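Local coordinates for methyl-accepting chemotaxis protein, putative (Geobacter sulfurreducens, PDB 3OOV), which is a putative methyl-accepting chemotaxis protein, probably passing chemical signals to the motility machinery through a GAF domain that may bind a small ligand, at residues L49-A54 and I107-S112; L23-L28 and V37-A42; G73-K78 and K113-C118; T44-L49 and E125-F130; L32-V37 and V146-L151. One frame throughout, in Å; residues are numbered along the deposited sequence.

Contact 1: L49-A54 and I107-S112; sequences LSFVAA and IRALRS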
# COMPACT_ATOMS: atom_id res chain seq x y z
N LEU A 49 15.21 6.89 13.03
CA LEU A 49 15.75 6.57 11.73
C LEU A 49 17.02 7.37 11.44
O LEU A 49 16.99 8.59 11.49
CB LEU A 49 14.74 6.97 10.68
CG LEU A 49 13.46 6.11 10.56
CD1 LEU A 49 12.45 6.86 9.53
CD2 LEU A 49 13.74 4.64 10.18
N SER A 50 18.10 6.73 11.03
CA SER A 50 19.19 7.51 10.63
C SER A 50 19.22 7.63 9.07
O SER A 50 18.80 6.74 8.32
CB SER A 50 20.48 7.03 11.30
OG SER A 50 20.91 5.87 10.68
N PHE A 51 19.60 8.80 8.60
CA PHE A 51 19.49 9.09 7.18
C PHE A 51 20.80 8.57 6.55
O PHE A 51 21.83 9.12 6.80
CB PHE A 51 19.32 10.60 7.03
CG PHE A 51 18.56 11.06 5.76
CD1 PHE A 51 17.76 12.20 5.81
CD2 PHE A 51 18.70 10.40 4.53
CE1 PHE A 51 17.05 12.66 4.66
CE2 PHE A 51 18.01 10.85 3.39
CZ PHE A 51 17.24 11.98 3.42
N VAL A 52 20.73 7.54 5.73
CA VAL A 52 21.92 6.82 5.22
C VAL A 52 22.33 7.21 3.80
O VAL A 52 23.54 7.40 3.50
CB VAL A 52 21.70 5.27 5.33
CG1 VAL A 52 22.87 4.50 4.65
CG2 VAL A 52 21.59 4.87 6.80
N ALA A 53 21.35 7.35 2.91
CA ALA A 53 21.57 7.74 1.52
C ALA A 53 20.54 8.76 1.09
O ALA A 53 19.37 8.71 1.47
CB ALA A 53 21.59 6.53 0.59
N ALA A 54 21.02 9.74 0.32
CA ALA A 54 20.21 10.80 -0.28
C ALA A 54 20.86 11.05 -1.60
O ALA A 54 22.01 11.48 -1.68
CB ALA A 54 20.21 12.03 0.53
N ILE A 107 14.28 19.27 6.41
CA ILE A 107 15.20 18.64 5.47
C ILE A 107 14.65 18.76 4.03
O ILE A 107 13.59 18.14 3.70
CB ILE A 107 15.45 17.18 5.82
CG1 ILE A 107 15.47 17.03 7.37
CG2 ILE A 107 16.65 16.54 5.04
CD1 ILE A 107 16.61 16.26 7.99
N ARG A 108 15.40 19.43 3.15
CA ARG A 108 14.98 19.64 1.76
C ARG A 108 14.72 18.32 1.05
O ARG A 108 13.80 18.22 0.23
CB ARG A 108 16.02 20.43 0.95
CG ARG A 108 15.95 21.96 1.17
CD ARG A 108 17.02 22.70 0.25
NE ARG A 108 18.37 22.32 0.67
CZ ARG A 108 19.27 21.67 -0.04
NH1 ARG A 108 19.03 21.25 -1.28
NH2 ARG A 108 20.43 21.41 0.52
N ALA A 109 15.52 17.30 1.39
CA ALA A 109 15.49 16.04 0.67
C ALA A 109 14.16 15.34 0.89
O ALA A 109 13.79 14.54 0.05
CB ALA A 109 16.67 15.13 1.11
N LEU A 110 13.51 15.65 2.03
CA LEU A 110 12.27 15.08 2.50
C LEU A 110 11.04 15.98 2.27
O LEU A 110 9.92 15.59 2.68
CB LEU A 110 12.33 14.77 4.02
CG LEU A 110 13.40 13.76 4.42
CD1 LEU A 110 13.25 13.38 5.88
CD2 LEU A 110 13.33 12.46 3.55
N ARG A 111 11.23 17.14 1.64
CA ARG A 111 10.10 18.08 1.51
C ARG A 111 9.19 17.91 0.27
O ARG A 111 8.45 18.79 -0.02
CB ARG A 111 10.62 19.51 1.49
CG ARG A 111 10.93 20.06 2.81
CD ARG A 111 11.40 21.47 2.53
NE ARG A 111 11.76 22.02 3.80
CZ ARG A 111 12.58 23.04 3.95
NH1 ARG A 111 13.11 23.63 2.89
NH2 ARG A 111 12.85 23.45 5.18
N SER A 112 9.23 16.81 -0.44
CA SER A 112 8.36 16.66 -1.59
C SER A 112 6.92 16.65 -1.11
O SER A 112 6.61 16.13 -0.04
CB SER A 112 8.72 15.40 -2.31
OG SER A 112 8.11 15.40 -3.59
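The ring of Phe-51 is the one flat group that touches across this contact, and the 107-112 segment meets it at its outer end. Ile-107, Ala-109 and Leu-110 all come in at slanting angles, neither square over a face nor straight at the rim. A true edge contact comes from the ring's own strand: Ala-53 O lies in the ring plane, 3.2 Å from Phe-51 CE2. Phe-60 adds an edge-to-face ring pair from outside the two segments.

Across the contact, Phe-51 CE1 does most of the touching. Leu-110 CG sits 3.8 Å from Phe-51 CE1, and its branch CD2 straddles the outer bond of the ring, 3.9 Å from both CE1 and CZ of Phe-51. The two side chains slide past each other in opposite directions. Ile-107 CG2 comes to the same CE1, while the methyl of Ala-109 closes on CZ at 3.9 Å. With chi1 of Phe-51 at -153°, CG swings opposite the backbone N and the ring is carried off the strand toward the turn. That turn is a short 3-10 segment, held by Leu-110 N to Ile-107 O at 3.0 Å.

One residue on from Phe-51, Val-52 and Ala-53 together face Ile-39, a classic beta bulge. A glycerol, probably from the crystallisation liquor, hydrogen-bonds to Leu-110 O, Ala-109 O and Ser-112 N. A loop laid over one face of the antiparallel sheet, with a glycerol bound to its backbone, is consistent with the ligand pocket known in GAF domains.

Contact 2: L23-L28 and V37-A42; sequences LCAEGL and VNILMA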
# COMPACT_ATOMS: atom_id res chain seq x y z
N LEU A 23 24.49 2.41 -3.09
CA LEU A 23 24.44 1.83 -4.44
C LEU A 23 23.04 1.55 -4.93
O LEU A 23 22.74 1.72 -6.14
CB LEU A 23 25.19 0.50 -4.48
CG LEU A 23 26.71 0.50 -4.45
CD1 LEU A 23 27.21 -0.92 -3.99
CD2 LEU A 23 27.30 0.89 -5.87
N CYS A 24 22.17 1.09 -4.02
CA CYS A 24 20.76 1.04 -4.38
C CYS A 24 20.21 2.42 -4.81
O CYS A 24 19.39 2.49 -5.74
CB CYS A 24 19.91 0.54 -3.21
SG CYS A 24 19.99 -1.23 -3.01
N ALA A 25 20.59 3.46 -4.09
CA ALA A 25 20.03 4.77 -4.33
C ALA A 25 20.66 5.30 -5.65
O ALA A 25 19.96 5.81 -6.53
CB ALA A 25 20.32 5.66 -3.19
N GLU A 26 21.97 5.10 -5.81
CA GLU A 26 22.65 5.32 -7.10
C GLU A 26 21.95 4.71 -8.26
O GLU A 26 21.61 5.42 -9.21
CB GLU A 26 24.15 4.98 -7.08
CG GLU A 26 24.91 6.07 -6.26
CD GLU A 26 26.45 5.81 -5.99
OE1 GLU A 26 27.00 6.47 -5.06
OE2 GLU A 26 27.09 4.99 -6.72
N GLY A 27 21.63 3.43 -8.17
CA GLY A 27 21.03 2.72 -9.30
C GLY A 27 19.67 3.29 -9.66
O GLY A 27 19.37 3.50 -10.87
N LEU A 28 18.85 3.55 -8.64
CA LEU A 28 17.50 4.05 -8.87
C LEU A 28 17.57 5.40 -9.53
O LEU A 28 16.73 5.67 -10.37
CB LEU A 28 16.65 4.21 -7.59
CG LEU A 28 15.87 3.00 -7.07
CD1 LEU A 28 15.22 3.20 -5.59
CD2 LEU A 28 14.77 2.57 -8.10
N VAL A 37 16.08 9.99 -4.14
CA VAL A 37 16.03 8.67 -3.56
C VAL A 37 16.68 8.79 -2.20
O VAL A 37 17.89 9.09 -2.08
CB VAL A 37 16.72 7.58 -4.40
CG1 VAL A 37 16.66 6.19 -3.68
CG2 VAL A 37 16.04 7.49 -5.79
N ASN A 38 15.82 8.61 -1.21
CA ASN A 38 16.20 8.78 0.19
C ASN A 38 16.09 7.42 0.89
O ASN A 38 15.09 6.66 0.69
CB ASN A 38 15.40 9.89 0.89
CG ASN A 38 15.56 11.24 0.19
OD1 ASN A 38 16.69 11.78 0.09
ND2 ASN A 38 14.44 11.78 -0.35
N ILE A 39 17.13 7.05 1.61
CA ILE A 39 17.08 5.78 2.36
C ILE A 39 17.44 6.00 3.83
O ILE A 39 18.50 6.55 4.13
CB ILE A 39 17.98 4.70 1.75
CG1 ILE A 39 17.68 4.52 0.28
CG2 ILE A 39 17.84 3.31 2.54
CD1 ILE A 39 18.72 3.58 -0.45
N LEU A 40 16.54 5.61 4.72
CA LEU A 40 16.68 5.81 6.16
C LEU A 40 16.56 4.47 6.84
O LEU A 40 15.71 3.65 6.43
CB LEU A 40 15.60 6.74 6.69
CG LEU A 40 15.64 8.13 5.97
CD1 LEU A 40 14.57 8.17 4.87
CD2 LEU A 40 15.43 9.34 6.91
N MSE A 41 17.44 4.23 7.83
CA MSE A 41 17.53 2.94 8.56
C MSE A 41 17.22 3.13 10.04
O MSE A 41 17.70 4.11 10.67
CB MSE A 41 18.93 2.35 8.36
CG MSE A 41 19.16 2.01 6.87
SE MSE A 41 18.04 0.44 6.28
CE MSE A 41 18.89 -0.83 7.42
N ALA A 42 16.33 2.29 10.58
CA ALA A 42 16.01 2.38 12.03
C ALA A 42 17.24 2.09 12.89
O ALA A 42 18.10 1.24 12.51
CB ALA A 42 14.93 1.35 12.36
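The methyl of Ala-25 is the bump that faces the strand, and Val-37 and Ile-39 make the hollow that takes it. On one flank Val-37 CG1 comes to 3.7 Å from Ala-25 CB; on the other, the end of Ile-39, its CD1, lies 3.8 Å from the same carbon. Val-37 and Ile-39 are two apart on the strand and both point to the helix, which sets the gap between them. Because Ala-25 is so small, the backbones come close at this spot, with the CA atoms of Ala-25 and Val-37 5.6 Å apart.

One turn further along, Leu-28 takes over. Its CB rests 3.8 Å from Val-37 CG2 and its CD1 reaches CG1 of the same valine, so both methyls of Val-37 are engaged by one leucine that crosses it at about a right angle. Val-37 has CG1 opposite the backbone N (chi1 178°), which spreads its two methyls between Ala-25 and Leu-28. Cys-24 brushes Ile-39 CD1 more loosely.

Helix 23-28 and strand 37-42 run nearly antiparallel, at 162°, their axes 8.4 Å apart at the closest, and every touching residue is buried. Helix 17-31 lies on this face of the sheet beside helix 143-167, whose Ala-156 and Phe-152 pack on Cys-24 and Leu-28. Phe-130 of the adjoining strand 125-133 touches Cys-24, Leu-28 and Ile-39, while Val-55 of strand 48-55 packs on Ala-25.

Contact 3: G73-K78 and K113-C118; sequences GGVITK and KSFVIC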
# COMPACT_ATOMS: atom_id res chain seq x y z
N GLY A 73 7.13 12.06 12.04
CA GLY A 73 7.58 11.55 10.76
C GLY A 73 6.39 11.29 9.87
O GLY A 73 6.56 10.68 8.81
N GLY A 74 5.20 11.72 10.28
CA GLY A 74 3.98 11.52 9.47
C GLY A 74 3.93 10.16 8.76
O GLY A 74 3.83 9.09 9.39
N VAL A 75 3.94 10.20 7.44
CA VAL A 75 3.69 9.01 6.67
C VAL A 75 4.93 8.12 6.58
O VAL A 75 4.86 6.97 6.23
CB VAL A 75 3.15 9.39 5.25
CG1 VAL A 75 4.20 10.19 4.46
CG2 VAL A 75 2.79 8.14 4.49
N ILE A 76 6.12 8.68 6.82
CA ILE A 76 7.29 7.84 6.89
C ILE A 76 7.19 6.88 8.08
O ILE A 76 7.43 5.68 7.95
CB ILE A 76 8.60 8.66 6.96
CG1 ILE A 76 8.85 9.33 5.59
CG2 ILE A 76 9.80 7.75 7.32
CD1 ILE A 76 9.88 10.44 5.59
N THR A 77 6.85 7.42 9.23
CA THR A 77 6.60 6.56 10.39
C THR A 77 5.48 5.53 10.12
O THR A 77 5.58 4.36 10.56
CB THR A 77 6.18 7.45 11.57
OG1 THR A 77 7.29 8.28 11.86
CG2 THR A 77 5.82 6.61 12.86
N LYS A 78 4.41 5.95 9.44
CA LYS A 78 3.32 4.97 9.15
C LYS A 78 3.77 3.90 8.25
O LYS A 78 3.37 2.73 8.46
CB LYS A 78 2.07 5.63 8.59
CG LYS A 78 1.29 6.36 9.65
CD LYS A 78 0.67 7.65 9.12
CE LYS A 78 -0.50 7.31 8.24
NZ LYS A 78 -1.52 6.50 9.09
N LYS A 113 6.02 17.22 -1.89
CA LYS A 113 4.60 17.08 -1.61
C LYS A 113 3.99 15.86 -2.29
O LYS A 113 2.80 15.56 -2.10
CB LYS A 113 3.88 18.39 -2.04
CG LYS A 113 3.85 19.50 -0.91
CD LYS A 113 5.21 19.83 -0.27
CE LYS A 113 5.09 20.80 0.95
NZ LYS A 113 6.09 20.39 2.01
N SER A 114 4.78 15.19 -3.11
CA SER A 114 4.33 14.01 -3.82
C SER A 114 5.45 12.94 -3.74
O SER A 114 6.61 13.24 -3.99
CB SER A 114 4.08 14.34 -5.27
OG SER A 114 5.34 14.20 -5.88
N PHE A 115 5.12 11.70 -3.35
CA PHE A 115 6.17 10.73 -3.16
C PHE A 115 5.61 9.34 -2.93
O PHE A 115 4.43 9.19 -2.63
CB PHE A 115 7.00 11.12 -1.91
CG PHE A 115 6.14 11.39 -0.70
CD1 PHE A 115 5.62 10.34 0.05
CD2 PHE A 115 5.76 12.69 -0.38
CE1 PHE A 115 4.80 10.62 1.16
CE2 PHE A 115 4.91 12.99 0.68
CZ PHE A 115 4.41 11.92 1.46
N VAL A 116 6.51 8.38 -2.99
CA VAL A 116 6.29 7.00 -2.49
C VAL A 116 7.25 6.67 -1.37
O VAL A 116 8.52 6.94 -1.46
CB VAL A 116 6.63 6.02 -3.64
CG1 VAL A 116 6.75 4.56 -3.14
CG2 VAL A 116 5.52 6.14 -4.82
N ILE A 117 6.71 6.10 -0.30
CA ILE A 117 7.54 5.52 0.80
C ILE A 117 7.31 4.01 0.79
O ILE A 117 6.15 3.54 0.78
CB ILE A 117 7.15 6.01 2.20
CG1 ILE A 117 6.70 7.49 2.23
CG2 ILE A 117 8.28 5.62 3.21
CD1 ILE A 117 7.89 8.58 1.88
N CYS A 118 8.40 3.28 0.83
CA CYS A 118 8.38 1.85 0.67
C CYS A 118 9.24 1.24 1.81
O CYS A 118 10.34 1.70 2.04
CB CYS A 118 8.92 1.49 -0.70
SG CYS A 118 9.15 -0.29 -0.86
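Val-75 and Phe-115 point at each other from opposite directions, one from the helix and the other from the strand. A single methyl makes the meeting: Val-75 CG1 stands 3.4 Å from Phe-115 CE1 and 3.5 Å from CZ of the same ring, a tight fit in which the methyl approaches aslant. Both side chains take the first torsion that sets the group between backbone N and carbonyl carbon, chi1 51° for Phe-115 CG and 62° for Val-75 CG1; each group is thereby thrust toward the other.

Helix 74-82 lies on the face of the sheet away from helices 17-31 and 143-167, as in the layered GAF fold; its 74-78 part runs at 29° to strand 115-118, with the axes 8.7 Å apart at the closest. The second pair meets differently. Ile-76 and Ile-117 cross at about a right angle, with Ile-76 CG1 3.9 Å from Ile-117 CD1. Ile-117 CG1 also comes within 4.3 Å of Val-75 CG1, so the isoleucine touches both helix residues. Val-129 of strand 125-133 touches Ile-76 and Ile-117 alike, and Tyr-86 of the edge strand packs on Val-75.

Contact 4: T44-L49 and E125-F130; sequences TARTSL and EAIGVF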
# COMPACT_ATOMS: atom_id res chain seq x y z
N THR A 44 18.88 0.49 16.51
CA THR A 44 18.67 -0.81 17.09
C THR A 44 17.42 -0.86 17.98
O THR A 44 16.74 -1.85 18.00
CB THR A 44 19.95 -1.44 17.77
OG1 THR A 44 19.72 -2.85 17.88
CG2 THR A 44 20.20 -0.89 19.14
N ALA A 45 17.07 0.24 18.60
CA ALA A 45 15.87 0.32 19.40
C ALA A 45 14.64 0.55 18.53
O ALA A 45 13.52 0.46 19.03
CB ALA A 45 15.99 1.49 20.41
N ARG A 46 14.85 0.89 17.25
CA ARG A 46 13.73 1.14 16.33
C ARG A 46 12.83 2.27 16.79
O ARG A 46 11.63 2.25 16.56
CB ARG A 46 12.93 -0.18 16.01
CG ARG A 46 13.95 -1.26 15.43
CD ARG A 46 13.33 -2.48 14.75
NE ARG A 46 14.37 -3.44 14.32
CZ ARG A 46 14.16 -4.73 14.00
NH1 ARG A 46 12.93 -5.27 14.04
NH2 ARG A 46 15.19 -5.48 13.66
N THR A 47 13.39 3.26 17.43
CA THR A 47 12.65 4.47 17.75
C THR A 47 13.22 5.69 17.07
O THR A 47 12.75 6.80 17.30
CB THR A 47 12.69 4.77 19.25
OG1 THR A 47 14.04 4.75 19.67
CG2 THR A 47 11.84 3.70 20.05
N SER A 48 14.28 5.52 16.28
CA SER A 48 14.71 6.59 15.37
C SER A 48 15.13 6.01 14.03
O SER A 48 15.55 4.85 13.94
CB SER A 48 15.96 7.32 15.94
OG SER A 48 15.60 7.99 17.14
N LEU A 49 15.21 6.89 13.03
CA LEU A 49 15.75 6.57 11.73
C LEU A 49 17.02 7.37 11.44
O LEU A 49 16.99 8.59 11.49
CB LEU A 49 14.74 6.97 10.68
CG LEU A 49 13.46 6.11 10.56
CD1 LEU A 49 12.45 6.86 9.53
CD2 LEU A 49 13.74 4.64 10.18
N GLU A 125 9.72 -7.79 9.64
CA GLU A 125 9.85 -6.49 10.34
C GLU A 125 10.49 -5.41 9.45
O GLU A 125 11.44 -5.71 8.71
CB GLU A 125 10.62 -6.63 11.68
CG GLU A 125 10.73 -8.08 12.20
CD GLU A 125 10.37 -8.25 13.68
OE1 GLU A 125 9.15 -8.22 13.99
OE2 GLU A 125 11.30 -8.45 14.52
N ALA A 126 9.97 -4.18 9.52
CA ALA A 126 10.60 -3.06 8.83
C ALA A 126 11.89 -2.74 9.55
O ALA A 126 11.94 -2.61 10.79
CB ALA A 126 9.71 -1.85 8.85
N ILE A 127 12.95 -2.63 8.79
CA ILE A 127 14.16 -2.08 9.35
C ILE A 127 14.57 -0.72 8.79
O ILE A 127 15.58 -0.17 9.20
CB ILE A 127 15.28 -3.10 9.25
CG1 ILE A 127 15.53 -3.46 7.79
CG2 ILE A 127 14.88 -4.37 10.08
CD1 ILE A 127 16.82 -4.28 7.59
N GLY A 128 13.83 -0.19 7.82
CA GLY A 128 14.11 1.16 7.31
C GLY A 128 13.13 1.44 6.16
O GLY A 128 12.23 0.66 5.98
N VAL A 129 13.35 2.51 5.38
CA VAL A 129 12.48 2.94 4.29
C VAL A 129 13.25 3.50 3.09
O VAL A 129 14.33 4.14 3.23
CB VAL A 129 11.35 4.01 4.75
CG1 VAL A 129 10.45 3.48 5.87
CG2 VAL A 129 11.96 5.32 5.23
N PHE A 130 12.68 3.29 1.89
CA PHE A 130 13.00 4.13 0.73
C PHE A 130 11.94 5.20 0.64
O PHE A 130 10.76 4.90 0.70
CB PHE A 130 12.91 3.31 -0.54
CG PHE A 130 14.10 2.50 -0.82
CD1 PHE A 130 14.48 1.48 0.05
CD2 PHE A 130 14.84 2.73 -1.98
CE1 PHE A 130 15.61 0.67 -0.22
CE2 PHE A 130 15.97 1.94 -2.28
CZ PHE A 130 16.36 0.89 -1.41
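Arg-46 stretches from its loop to Glu-125, Ala-126 and Ile-127, and every close atom contact is made by this one side chain. Its backbone has positive phi (60°) in the turn, and CB points toward strand 125-130. From there the chain runs extended from CG to NE, chi2 and chi3 both near 180°, which carries the guanidinium across the start of strand 125-130. Arg-46 CD passes Ala-126 O at 4.2 Å, a loose touch.

At the tip, the contacts divide between the two nitrogens. Over one face, offset toward the rim, lies the methyl Ile-127 CG2, 3.8 Å from Arg-46 NH2 and 4.0 Å from Arg-46 CZ; Ala-126 O lies over a face as well. Arg-46 NH1 turns to Glu-125 instead, 3.6 Å from Glu-125 CB, and Glu-125 OE2 is also 3.6 Å from Arg-46 NH1, a long salt bridge. Glu-125 CD lies in the guanidinium plane at its edge, yet the carboxylate is turned 84° against it, so the two flat groups do not pair side by side. Both residues are exposed, and the attraction is probably weakened by solvent.

Further along the chain, Leu-49 points toward the same strand and packs on Ile-76 of helix 74-82 and Ala-42. Strand 36-42 runs between the two strands joined here, antiparallel to 48-55 on one side and to 125-133 on the other, while Ile-160 of helix 143-167 packs on Ile-127.

Contact 5: L32-V37 and V146-L151; sequences LGYERV and VDTIKL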
# COMPACT_ATOMS: atom_id res chain seq x y z
N LEU A 32 17.86 4.56 -13.40
CA LEU A 32 16.42 4.55 -13.69
C LEU A 32 15.84 5.96 -13.69
O LEU A 32 14.65 6.16 -13.94
CB LEU A 32 15.69 3.72 -12.67
CG LEU A 32 15.45 2.22 -12.89
CD1 LEU A 32 16.03 1.61 -14.17
CD2 LEU A 32 15.90 1.42 -11.70
N GLY A 33 16.63 6.95 -13.39
CA GLY A 33 16.08 8.31 -13.56
C GLY A 33 15.13 8.83 -12.47
O GLY A 33 14.58 9.94 -12.63
N TYR A 34 14.95 8.11 -11.34
CA TYR A 34 14.20 8.76 -10.19
C TYR A 34 15.02 9.88 -9.65
O TYR A 34 16.22 9.72 -9.41
CB TYR A 34 13.86 7.78 -9.05
CG TYR A 34 12.91 6.76 -9.59
CD1 TYR A 34 11.59 7.13 -9.82
CD2 TYR A 34 13.35 5.52 -10.04
CE1 TYR A 34 10.70 6.27 -10.38
CE2 TYR A 34 12.46 4.62 -10.61
CZ TYR A 34 11.11 5.01 -10.75
OH TYR A 34 10.15 4.19 -11.33
N GLU A 35 14.37 11.00 -9.42
CA GLU A 35 15.05 12.24 -9.18
C GLU A 35 15.62 12.32 -7.73
O GLU A 35 16.73 12.76 -7.54
CB GLU A 35 13.99 13.35 -9.39
CG GLU A 35 14.57 14.71 -9.43
CD GLU A 35 13.56 15.85 -9.02
OE1 GLU A 35 12.42 15.85 -9.64
OE2 GLU A 35 13.96 16.74 -8.12
N ARG A 36 14.84 11.93 -6.71
CA ARG A 36 15.27 11.95 -5.32
C ARG A 36 15.04 10.57 -4.70
O ARG A 36 13.94 10.03 -4.80
CB ARG A 36 14.46 12.99 -4.54
CG ARG A 36 14.31 14.26 -5.24
CD ARG A 36 15.39 15.27 -4.94
NE ARG A 36 15.10 16.55 -5.58
CZ ARG A 36 15.30 17.76 -5.03
NH1 ARG A 36 15.78 17.89 -3.78
NH2 ARG A 36 15.01 18.88 -5.71
N VAL A 37 16.08 9.99 -4.14
CA VAL A 37 16.03 8.67 -3.56
C VAL A 37 16.68 8.79 -2.20
O VAL A 37 17.89 9.09 -2.08
CB VAL A 37 16.72 7.58 -4.40
CG1 VAL A 37 16.66 6.19 -3.68
CG2 VAL A 37 16.04 7.49 -5.79
N VAL A 146 6.25 2.00 -8.25
CA VAL A 146 6.20 1.23 -6.98
C VAL A 146 6.83 -0.16 -7.16
O VAL A 146 7.65 -0.53 -6.35
CB VAL A 146 4.76 1.13 -6.40
CG1 VAL A 146 4.65 -0.00 -5.37
CG2 VAL A 146 4.31 2.45 -5.79
N ASP A 147 6.54 -0.88 -8.25
CA ASP A 147 7.19 -2.20 -8.48
C ASP A 147 8.66 -2.00 -8.55
O ASP A 147 9.41 -2.86 -8.15
CB ASP A 147 6.80 -2.90 -9.80
CG ASP A 147 5.33 -3.21 -9.92
OD1 ASP A 147 4.62 -3.24 -8.90
OD2 ASP A 147 4.89 -3.42 -11.09
N THR A 148 9.10 -0.92 -9.18
CA THR A 148 10.55 -0.79 -9.34
C THR A 148 11.28 -0.49 -8.00
O THR A 148 12.40 -0.95 -7.77
CB THR A 148 10.90 0.25 -10.35
OG1 THR A 148 10.71 -0.31 -11.65
CG2 THR A 148 12.35 0.63 -10.23
N ILE A 149 10.64 0.30 -7.15
CA ILE A 149 11.20 0.74 -5.88
C ILE A 149 11.20 -0.47 -4.92
O ILE A 149 12.23 -0.74 -4.30
CB ILE A 149 10.40 1.98 -5.35
CG1 ILE A 149 10.70 3.22 -6.23
CG2 ILE A 149 10.67 2.31 -3.82
CD1 ILE A 149 9.57 4.32 -6.00
N LYS A 150 10.08 -1.20 -4.88
CA LYS A 150 9.95 -2.50 -4.17
C LYS A 150 11.00 -3.50 -4.55
O LYS A 150 11.49 -4.23 -3.69
CB LYS A 150 8.58 -3.15 -4.39
CG LYS A 150 7.52 -2.54 -3.59
CD LYS A 150 6.19 -3.27 -3.77
CE LYS A 150 6.05 -4.46 -2.80
NZ LYS A 150 4.60 -4.93 -2.81
N LEU A 151 11.38 -3.50 -5.83
CA LEU A 151 12.46 -4.37 -6.26
C LEU A 151 13.77 -3.99 -5.60
O LEU A 151 14.55 -4.89 -5.23
CB LEU A 151 12.62 -4.30 -7.78
CG LEU A 151 13.50 -5.25 -8.60
CD1 LEU A 151 13.01 -6.72 -8.59
CD2 LEU A 151 13.43 -4.70 -10.02
O HOH W 1 10.73 2.01 -13.39
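Thr-148 is where helix 146-151 meets Leu-32 and Tyr-34. Two residues earlier, at the start of the segment, Val-146 turns its side chain from this contact and packs on Val-116 and Val-85; its carbonyl O takes the N-H of Lys-150 at 2.9 Å. Asp-147 follows, packing on Asp-143 of the second subunit.

At Thr-148 the side chain splits its work. Its methyl CG2, opposite the backbone N, is the greasy end: Leu-32 CD2 comes to it tip to tip at 3.9 Å, and Tyr-34 CE2 stands 4.0 Å from the same CG2, the methyl meeting the ring at a slant. Its hydroxyl works through water. Thr-148 OG1 lies 2.9 Å from a water that donates to Tyr-34 OH at 3.1 Å, so the two hydroxyls are joined by one bridge. Tyr-34 OH has a second partner, the carboxylate of Asp-145, and these two bonds limit how its ring end can shift.

Ile-149 packs on the sheet, against Phe-130, Val-132 and Val-116. Lys-150 reaches out of the chain, its NZ in a salt bridge with Asp-143 of the second subunit, and Leu-151 ends the segment with its N bonded to Asp-147 O.

Gly-33, with positive phi, closes helix 17-31 and turns the chain into strand 36-42. A connection of this kind, braced by the long C-terminal helix on the same face of an antiparallel sheet, fits the helical layer of a GAF domain.

From the N terminus, contact 2 closes the shortest loop, turning helix 17-31 back on strand 36-42. Contact 5 opens inside that loop and crosses it, running on to helix 143-167; it encloses contacts 1, 3 and 4. Contact 4 opens next and closes at strand 125-133, with contacts 1 and 3 nested within it, and it shares Leu-49 with contact 1. Those two inner ones cross each other: 49-54 and 73-78 pair in turn with 107-112 and 113-118. Contact 2 sets helix 17-31 on one face of the sheet, contact 5 ties helix 143-167 to the connection leading out of it, contacts 1 and 3 dress the other face, and contact 4 joins strands at one end.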